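Local coordinates for uncharacterized protein (Trypanosoma cruzi, PDB 6XYB) that is of unknown function but is a kinetoplastid-specific protein, named as a paraflagellar rod component, that binds metal ions including magnesium, at residues C[4-15]-C[107-117]. Residues are numbered along the deposited sequence; the frame is centred on the assembly and turned at random.
Sequences MPNLCVSATFNP and GKDTTKLFFAR
M4 meets R117 just before the ladder begins: its side chain lies at about a right angle to that of the arginine, with M4 SD 3.5 Å from R117 CB, while the guanidinium runs on to the carbonyl of E91 and to W93. From L7 to F13 the strand pairs antiparallel with 108-117, their axes at 163°. L7, V9, A11 and F13 each exchange two backbone hydrogen bonds with F115, L113, T111 and D109; V9 N to L113 O, at 2.8 Å, is nearly straight (170°). On this face V9 CG2 touches F115 CE1 at 3.9 Å, and L7 and F115 both reach L88 of helix 74-90. C8 points to the other face, where its SG sits obliquely 4.5 Å from the F114 ring centroid. S10 OG, anti to its own N (chi1 -171°), accepts a bond from K112 NZ at 2.9 Å; the same ammonium forms a salt bridge with D74 of the second subunit. A water donates to A11 O and D109 OD2 and also bonds T111 OG1, tying the two strands together; D109 OD1 forms a salt bridge with K77 of helix 74-90. T12 OG1 and T110 OG1 share a hydrogen bond of 2.8 Å. The ladder joins the N- and C-terminal strands as neighbouring inner strands of an antiparallel sheet, flanked by 17-21 and 93-103, with one face packed on helix 74-90 and the other meeting the second subunit.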
ATOM      1  N   MET C   4      -5.500  15.131 -14.577  1.00 42.01           N
ATOM      2  CA  MET C   4      -4.066  15.400 -14.833  1.00 44.19           C
ATOM      3  C   MET C   4      -3.307  14.071 -14.763  1.00 39.26           C
ATOM      4  O   MET C   4      -3.803  13.047 -14.279  1.00 41.34           O
ATOM      5  CB  MET C   4      -3.502  16.408 -13.824  1.00 49.99           C
ATOM      6  CG  MET C   4      -4.155  17.796 -13.912  1.00 66.50           C
ATOM      7  SD  MET C   4      -4.497  18.597 -12.296  1.00 70.64           S
ATOM      8  CE  MET C   4      -5.561  17.383 -11.499  1.00 65.64           C
ATOM      9  N   PRO C   5      -2.099  14.012 -15.338  1.00 36.33           N
ATOM     10  CA  PRO C   5      -1.345  12.777 -15.397  1.00 27.19           C
ATOM     11  C   PRO C   5      -1.053  12.351 -13.952  1.00 24.25           C
ATOM     12  O   PRO C   5      -1.230  13.145 -12.976  1.00 31.41           O
ATOM     13  CB  PRO C   5      -0.061  13.167 -16.147  1.00 35.13           C
ATOM     14  CG  PRO C   5      -0.390  14.468 -16.802  1.00 40.07           C
ATOM     15  CD  PRO C   5      -1.290  15.141 -15.797  1.00 43.94           C
ATOM     16  N   ASN C   6      -0.490  11.172 -13.857  1.00 19.58           N
ATOM     17  CA  ASN C   6      -0.106  10.560 -12.570  1.00 17.84           C
ATOM     18  C   ASN C   6       1.408  10.303 -12.652  1.00 12.28           C
ATOM     19  O   ASN C   6       2.010  10.367 -13.736  1.00 16.95           O
ATOM     20  CB  ASN C   6      -0.894   9.264 -12.327  1.00 16.66           C
ATOM     21  CG  ASN C   6      -2.338   9.490 -11.926  1.00 20.62           C
ATOM     22  OD1 ASN C   6      -2.663   9.467 -10.757  1.00 25.41           O
ATOM     23  ND2 ASN C   6      -3.204   9.739 -12.880  1.00 27.27           N
ATOM     24  N   LEU C   7       1.993   9.916 -11.543  1.00 13.99           N
ATOM     25  CA  LEU C   7       3.419   9.621 -11.439  1.00 15.37           C
ATOM     26  C   LEU C   7       3.543   8.332 -10.664  1.00 15.31           C
ATOM     27  O   LEU C   7       2.785   8.090  -9.707  1.00 18.22           O
ATOM     28  CB  LEU C   7       4.117  10.800 -10.715  1.00 18.14           C
ATOM     29  CG  LEU C   7       5.596  10.847 -10.416  1.00 22.80           C
ATOM     30  CD1 LEU C   7       6.409  10.723 -11.640  1.00 25.10           C
ATOM     31  CD2 LEU C   7       5.824  12.178  -9.731  1.00 24.81           C
ATOM     32  N   CYS C   8       4.471   7.491 -11.087  1.00 14.25           N
ATOM     33  CA  CYS C   8       4.843   6.275 -10.347  1.00 15.48           C
ATOM     34  C   CYS C   8       6.328   6.358 -10.036  1.00 16.01           C
ATOM     35  O   CYS C   8       7.138   6.504 -11.005  1.00 18.97           O
ATOM     36  CB  CYS C   8       4.530   4.997 -11.121  1.00 16.67           C
ATOM     37  SG  CYS C   8       5.153   3.485 -10.312  1.00 20.94           S
ATOM     38  N   VAL C   9       6.691   6.246  -8.763  1.00 13.27           N
ATOM     39  CA  VAL C   9       8.104   6.144  -8.395  1.00 13.32           C
ATOM     40  C   VAL C   9       8.298   4.734  -7.828  1.00 12.32           C
ATOM     41  O   VAL C   9       7.513   4.262  -6.989  1.00 16.02           O
ATOM     42  CB  VAL C   9       8.512   7.173  -7.364  1.00 13.64           C
ATOM     43  CG1 VAL C   9       9.964   7.013  -6.918  1.00 15.98           C
ATOM     44  CG2 VAL C   9       8.315   8.573  -7.864  1.00 15.22           C
ATOM     45  N   SER C  10       9.326   4.050  -8.319  1.00 12.20           N
ATOM     46  CA  SER C  10       9.597   2.710  -7.806  1.00 12.48           C
ATOM     47  C   SER C  10      11.008   2.708  -7.238  1.00 13.83           C
ATOM     48  O   SER C  10      11.892   3.312  -7.853  1.00 16.56           O
ATOM     49  CB  SER C  10       9.429   1.673  -8.895  1.00 15.20           C
ATOM     50  OG  SER C  10       9.493   0.360  -8.390  1.00 18.60           O
ATOM     51  N   ALA C  11      11.200   1.972  -6.166  1.00 14.21           N
ATOM     52  CA  ALA C  11      12.535   1.876  -5.559  1.00 14.64           C
ATOM     53  C   ALA C  11      12.777   0.399  -5.231  1.00 13.94           C
ATOM     54  O   ALA C  11      11.965  -0.183  -4.484  1.00 15.81           O
ATOM     55  CB  ALA C  11      12.603   2.713  -4.331  1.00 16.07           C
ATOM     56  N   THR C  12      13.916  -0.113  -5.698  1.00 16.28           N
ATOM     57  CA  THR C  12      14.361  -1.464  -5.424  1.00 15.76           C
ATOM     58  C   THR C  12      15.663  -1.358  -4.655  1.00 15.53           C
ATOM     59  O   THR C  12      16.491  -0.543  -4.992  1.00 18.18           O
ATOM     60  CB  THR C  12      14.467  -2.278  -6.723  1.00 19.65           C
ATOM     61  OG1 THR C  12      13.154  -2.370  -7.318  1.00 20.64           O
ATOM     62  CG2 THR C  12      14.960  -3.682  -6.426  1.00 21.00           C
ATOM     63  N   PHE C  13      15.788  -2.195  -3.660  1.00 18.25           N
ATOM     64  CA  PHE C  13      16.990  -2.341  -2.832  1.00 19.22           C
ATOM     65  C   PHE C  13      17.328  -3.832  -2.705  1.00 21.81           C
ATOM     66  O   PHE C  13      16.424  -4.641  -2.652  1.00 23.62           O
ATOM     67  CB  PHE C  13      16.711  -1.839  -1.436  1.00 18.75           C
ATOM     68  CG  PHE C  13      16.187  -0.462  -1.378  1.00 19.02           C
ATOM     69  CD1 PHE C  13      16.994   0.641  -1.270  1.00 18.04           C
ATOM     70  CD2 PHE C  13      14.830  -0.251  -1.417  1.00 17.86           C
ATOM     71  CE1 PHE C  13      16.487   1.931  -1.283  1.00 20.32           C
ATOM     72  CE2 PHE C  13      14.305   1.033  -1.387  1.00 20.96           C
ATOM     73  CZ  PHE C  13      15.125   2.130  -1.331  1.00 20.07           C
ATOM     74  N   ASN C  14      18.611  -4.242  -2.643  1.00 25.54           N
ATOM     75  CA  ASN C  14      19.822  -3.490  -2.887  1.00 27.48           C
ATOM     76  C   ASN C  14      20.530  -4.058  -4.106  1.00 32.61           C
ATOM     77  O   ASN C  14      20.378  -5.241  -4.417  1.00 30.68           O
ATOM     78  CB  ASN C  14      20.716  -3.551  -1.646  1.00 26.85           C
ATOM     79  CG  ASN C  14      20.252  -2.571  -0.590  1.00 29.62           C
ATOM     80  OD1 ASN C  14      20.234  -1.373  -0.823  1.00 28.43           O
ATOM     81  ND2 ASN C  14      19.841  -3.060   0.567  1.00 34.32           N
ATOM     82  N   PRO C  15      21.370  -3.256  -4.804  1.00 28.64           N
ATOM     83  CA  PRO C  15      21.630  -1.875  -4.421  1.00 29.56           C
ATOM     84  C   PRO C  15      20.460  -0.966  -4.786  1.00 26.46           C
ATOM     85  O   PRO C  15      19.546  -1.385  -5.518  1.00 24.40           O
ATOM     86  CB  PRO C  15      22.869  -1.487  -5.232  1.00 34.38           C
ATOM     87  CG  PRO C  15      22.791  -2.386  -6.455  1.00 36.35           C
ATOM     88  CD  PRO C  15      22.086  -3.654  -6.018  1.00 40.02           C
ATOM     89  N   GLY C 107      16.648 -11.623  -3.064  1.00 35.15           N
ATOM     90  CA  GLY C 107      16.803 -10.937  -1.772  1.00 31.96           C
ATOM     91  C   GLY C 107      16.496  -9.453  -1.888  1.00 27.21           C
ATOM     92  O   GLY C 107      16.952  -8.684  -1.048  1.00 34.57           O
ATOM     93  N   LYS C 108      15.821  -9.000  -2.942  1.00 23.51           N
ATOM     94  CA  LYS C 108      15.561  -7.565  -3.179  1.00 25.01           C
ATOM     95  C   LYS C 108      14.115  -7.218  -2.846  1.00 19.27           C
ATOM     96  O   LYS C 108      13.230  -8.086  -3.000  1.00 22.54           O
ATOM     97  CB  LYS C 108      15.841  -7.164  -4.632  1.00 29.44           C
ATOM     98  CG  LYS C 108      17.212  -7.483  -5.237  1.00 30.21           C
ATOM     99  CD  LYS C 108      17.398  -6.861  -6.609  1.00 38.50           C
ATOM    100  CE  LYS C 108      18.782  -7.096  -7.174  1.00 50.91           C
ATOM    101  NZ  LYS C 108      19.752  -6.119  -6.641  1.00 62.32           N
ATOM    102  N   ASP C 109      13.915  -6.019  -2.380  1.00 17.99           N
ATOM    103  CA  ASP C 109      12.536  -5.547  -2.115  1.00 17.73           C
ATOM    104  C   ASP C 109      12.219  -4.375  -3.012  1.00 16.81           C
ATOM    105  O   ASP C 109      13.132  -3.610  -3.317  1.00 18.74           O
ATOM    106  CB  ASP C 109      12.260  -5.169  -0.669  1.00 20.21           C
ATOM    107  CG  ASP C 109      13.236  -4.144  -0.138  1.00 23.90           C
ATOM    108  OD1 ASP C 109      14.377  -4.567   0.202  1.00 33.41           O
ATOM    109  OD2 ASP C 109      12.844  -2.952   0.027  1.00 25.46           O
ATOM    110  N   THR C 110      10.981  -4.301  -3.480  1.00 15.69           N
ATOM    111  CA  THR C 110      10.571  -3.242  -4.387  1.00 14.89           C
ATOM    112  C   THR C 110       9.350  -2.544  -3.809  1.00 15.33           C
ATOM    113  O   THR C 110       8.384  -3.274  -3.531  1.00 15.72           O
ATOM    114  CB  THR C 110      10.286  -3.820  -5.783  1.00 15.21           C
ATOM    115  OG1 THR C 110      11.507  -4.398  -6.274  1.00 19.89           O
ATOM    116  CG2 THR C 110       9.781  -2.761  -6.733  1.00 18.00           C
ATOM    117  N   THR C 111       9.343  -1.234  -3.841  1.00 13.91           N
ATOM    118  CA  THR C 111       8.265  -0.424  -3.347  1.00 11.87           C
ATOM    119  C   THR C 111       7.843   0.552  -4.431  1.00 11.35           C
ATOM    120  O   THR C 111       8.692   1.230  -5.002  1.00 14.79           O
ATOM    121  CB  THR C 111       8.656   0.296  -2.084  1.00 14.75           C
ATOM    122  OG1 THR C 111       9.049  -0.615  -1.061  1.00 17.14           O
ATOM    123  CG2 THR C 111       7.610   1.271  -1.630  1.00 14.44           C
ATOM    124  N   LYS C 112       6.551   0.658  -4.646  1.00 12.29           N
ATOM    125  CA  LYS C 112       5.963   1.601  -5.560  1.00 12.72           C
ATOM    126  C   LYS C 112       5.172   2.686  -4.798  1.00 11.86           C
ATOM    127  O   LYS C 112       4.520   2.415  -3.811  1.00 11.77           O
ATOM    128  CB  LYS C 112       5.137   0.867  -6.597  1.00 15.92           C
ATOM    129  CG  LYS C 112       6.067  -0.013  -7.407  1.00 21.02           C
ATOM    130  CD  LYS C 112       5.566  -0.486  -8.677  1.00 21.59           C
ATOM    131  CE  LYS C 112       6.354  -1.700  -9.093  1.00 21.94           C
ATOM    132  NZ  LYS C 112       7.606  -1.269  -9.776  1.00 19.99           N
ATOM    133  N   LEU C 113       5.309   3.919  -5.278  1.00 11.41           N
ATOM    134  CA  LEU C 113       4.625   5.092  -4.705  1.00 10.52           C
ATOM    135  C   LEU C 113       3.879   5.711  -5.896  1.00 11.19           C
ATOM    136  O   LEU C 113       4.524   6.053  -6.948  1.00 12.36           O
ATOM    137  CB  LEU C 113       5.643   6.048  -4.092  1.00 11.21           C
ATOM    138  CG  LEU C 113       6.477   5.578  -2.912  1.00 13.41           C
ATOM    139  CD1 LEU C 113       7.672   6.521  -2.706  1.00 19.64           C
ATOM    140  CD2 LEU C 113       5.697   5.575  -1.596  1.00 17.74           C
ATOM    141  N   PHE C 114       2.597   5.974  -5.730  1.00 11.24           N
ATOM    142  CA  PHE C 114       1.797   6.541  -6.828  1.00 11.34           C
ATOM    143  C   PHE C 114       1.264   7.920  -6.404  1.00 11.37           C
ATOM    144  O   PHE C 114       0.801   8.088  -5.272  1.00 12.78           O
ATOM    145  CB  PHE C 114       0.582   5.639  -7.100  1.00 11.83           C
ATOM    146  CG  PHE C 114       0.939   4.283  -7.601  1.00 13.68           C
ATOM    147  CD1 PHE C 114       1.333   4.108  -8.904  1.00 15.58           C
ATOM    148  CD2 PHE C 114       0.955   3.217  -6.730  1.00 14.96           C
ATOM    149  CE1 PHE C 114       1.676   2.855  -9.391  1.00 16.62           C
ATOM    150  CE2 PHE C 114       1.258   1.939  -7.223  1.00 19.63           C
ATOM    151  CZ  PHE C 114       1.651   1.780  -8.530  1.00 17.27           C
ATOM    152  N   PHE C 115       1.414   8.884  -7.312  1.00 12.73           N
ATOM    153  CA  PHE C 115       1.119  10.303  -7.028  1.00 13.43           C
ATOM    154  C   PHE C 115       0.149  10.888  -8.054  1.00 16.84           C
ATOM    155  O   PHE C 115       0.138  10.446  -9.227  1.00 16.25           O
ATOM    156  CB  PHE C 115       2.373  11.151  -7.113  1.00 14.36           C
ATOM    157  CG  PHE C 115       3.423  10.764  -6.106  1.00 12.35           C
ATOM    158  CD1 PHE C 115       4.334   9.764  -6.396  1.00 11.41           C
ATOM    159  CD2 PHE C 115       3.583  11.434  -4.874  1.00 12.37           C
ATOM    160  CE1 PHE C 115       5.272   9.346  -5.468  1.00 11.98           C
ATOM    161  CE2 PHE C 115       4.566  11.038  -3.952  1.00 13.88           C
ATOM    162  CZ  PHE C 115       5.398   9.973  -4.261  1.00 12.82           C
ATOM    163  N   ALA C 116      -0.686  11.816  -7.596  1.00 20.68           N
ATOM    164  CA  ALA C 116      -1.610  12.547  -8.494  1.00 23.11           C
ATOM    165  C   ALA C 116      -1.434  14.046  -8.288  1.00 20.16           C
ATOM    166  O   ALA C 116      -0.911  14.513  -7.236  1.00 21.52           O
ATOM    167  CB  ALA C 116      -3.043  12.101  -8.215  1.00 23.42           C
ATOM    168  N   ARG C 117      -1.827  14.841  -9.292  1.00 23.50           N
ATOM    169  CA  ARG C 117      -1.782  16.314  -9.119  1.00 27.06           C
ATOM    170  C   ARG C 117      -2.898  16.752  -8.174  1.00 29.53           C
ATOM    171  O   ARG C 117      -3.896  16.020  -8.076  1.00 32.72           O
ATOM    172  CB  ARG C 117      -1.927  17.072 -10.447  1.00 29.32           C
ATOM    173  CG  ARG C 117      -0.808  16.904 -11.444  1.00 30.39           C
ATOM    174  CD  ARG C 117       0.529  17.408 -10.979  1.00 27.83           C
ATOM    175  NE  ARG C 117       0.672  18.869 -10.909  1.00 27.13           N
ATOM    176  CZ  ARG C 117       1.762  19.488 -10.475  1.00 29.96           C
ATOM    177  NH1 ARG C 117       2.803  18.779 -10.118  1.00 26.55           N
ATOM    178  NH2 ARG C 117       1.822  20.808 -10.399  1.00 31.76           N
TER
HETATM  179  O   HOH W   1      11.570  -1.179  -1.622  1.00 22.35           O
HETATM  180  O   HOH W   2      18.813  -3.163  -7.407  1.00 40.13           O